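Cupin 2 conserved barrel domain protein (Desulfovibrio desulfuricans subsp. desulfuricans str. G20, PDB 2Q30) is of unknown function but folds as a small cupin, a double-stranded beta-helix barrel, and probably assembles as a dimer. Local coordinates at residues 11-15 with 100-104. Residues are numbered along the deposited sequence; the frame is centred on the assembly and turned at random.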
# COMPACT_ATOMS: atom_id res chain seq x y z
N LEU A 11 -0.99 -8.55 -6.78
CA LEU A 11 0.42 -8.70 -6.42
C LEU A 11 0.79 -9.98 -5.71
O LEU A 11 1.96 -10.31 -5.67
CB LEU A 11 0.91 -7.51 -5.62
CG LEU A 11 0.81 -6.13 -6.28
CD1 LEU A 11 1.23 -5.07 -5.27
CD2 LEU A 11 1.68 -6.06 -7.53
N LEU A 12 -0.17 -10.69 -5.12
CA LEU A 12 0.10 -12.00 -4.48
C LEU A 12 -0.34 -13.23 -5.28
O LEU A 12 -0.23 -14.38 -4.80
CB LEU A 12 -0.50 -12.02 -3.08
CG LEU A 12 0.07 -10.96 -2.14
CD1 LEU A 12 -0.68 -11.04 -0.82
CD2 LEU A 12 1.59 -11.15 -1.92
N GLU A 13 -0.84 -13.00 -6.49
CA GLU A 13 -1.33 -14.05 -7.35
C GLU A 13 -0.20 -14.94 -7.83
O GLU A 13 -0.38 -16.15 -7.96
CB GLU A 13 -2.13 -13.43 -8.49
CG GLU A 13 -2.83 -14.39 -9.42
CD GLU A 13 -3.72 -13.63 -10.40
OE1 GLU A 13 -3.31 -13.48 -11.57
OE2 GLU A 13 -4.79 -13.15 -9.98
N ALA A 14 0.96 -14.36 -8.10
CA ALA A 14 2.16 -15.11 -8.51
C ALA A 14 3.36 -14.23 -8.19
O ALA A 14 3.53 -13.18 -8.83
CB ALA A 14 2.11 -15.44 -10.02
N VAL A 15 4.15 -14.62 -7.20
CA VAL A 15 5.31 -13.84 -6.78
C VAL A 15 6.56 -14.39 -7.45
O VAL A 15 6.60 -15.57 -7.83
CB VAL A 15 5.41 -13.71 -5.24
CG1 VAL A 15 4.09 -13.16 -4.68
CG2 VAL A 15 5.76 -15.05 -4.56
N MSE A 100 8.79 -12.72 1.94
CA MSE A 100 8.06 -11.49 2.14
C MSE A 100 7.93 -10.68 0.88
O MSE A 100 8.84 -10.66 0.04
CB MSE A 100 8.85 -10.67 3.15
CG MSE A 100 8.16 -9.48 3.75
SE MSE A 100 9.48 -8.37 4.62
CE MSE A 100 10.01 -7.34 3.18
N LYS A 101 6.79 -10.01 0.75
CA LYS A 101 6.59 -9.06 -0.33
C LYS A 101 6.07 -7.75 0.25
O LYS A 101 5.18 -7.75 1.13
CB LYS A 101 5.71 -9.60 -1.44
CG LYS A 101 5.70 -8.75 -2.69
CD LYS A 101 4.96 -9.41 -3.83
CE LYS A 101 4.98 -8.59 -5.13
NZ LYS A 101 4.40 -9.39 -6.28
N VAL A 102 6.65 -6.66 -0.24
CA VAL A 102 6.24 -5.31 0.14
C VAL A 102 5.96 -4.46 -1.09
O VAL A 102 6.46 -4.75 -2.16
CB VAL A 102 7.29 -4.59 1.05
CG1 VAL A 102 7.53 -5.42 2.31
CG2 VAL A 102 8.59 -4.31 0.29
N LEU A 103 5.14 -3.43 -0.90
CA LEU A 103 4.80 -2.47 -1.93
C LEU A 103 5.25 -1.11 -1.46
O LEU A 103 4.93 -0.70 -0.36
CB LEU A 103 3.29 -2.44 -2.17
CG LEU A 103 2.85 -1.63 -3.40
CD1 LEU A 103 3.46 -2.20 -4.70
CD2 LEU A 103 1.32 -1.65 -3.48
N VAL A 104 5.98 -0.41 -2.31
CA VAL A 104 6.50 0.90 -2.00
C VAL A 104 5.84 1.89 -2.92
O VAL A 104 5.85 1.67 -4.11
CB VAL A 104 8.03 0.94 -2.18
CG1 VAL A 104 8.59 2.36 -1.84
CG2 VAL A 104 8.68 -0.13 -1.32
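Lys101 reaches out from strand 100-107 to the backbone of Leu11, where the N-terminal loop lies across the sheet. CG stands opposite the backbone N (chi1 -169°) and the chain beyond is fully extended, which carries Lys101 NZ far enough to give a hydrogen bond of 2.7 Å to Leu11 O. The ammonium group lies in the carbonyl plane on a lone pair, with a C=O...N angle of 141°. A lysine suits this place because its methylenes can lie against Leu12 and Val15 while its charged end serves a carbonyl; Glu25, Ser37 and Thr39 are its neighbours within the sheet.

The tight part of the contact is deeper. Leu11 CD1 meets Leu103 CD1 at 3.7 Å, the two side chains crossing at about a right angle. Branched, apolar leucines suit this buried side, where Val27 touches both and Val83 and Val60 of the second subunit pack on Leu11 and Leu103 respectively. Toward the partly exposed side the fit is looser: the side chain of Val15 slides past that of the lysine in the opposite direction, Val15 CG1 being 3.9 Å from Lys101 CD, while Leu12 CD2 only approaches Lys101 CD at 4.2 Å. Both give the methylenes apolar cover. The arrangement is that of a cupin barrel whose N-terminal segment packs over one sheet where the second subunit also packs, the backbone of Leu11 hydrogen-bonding to it.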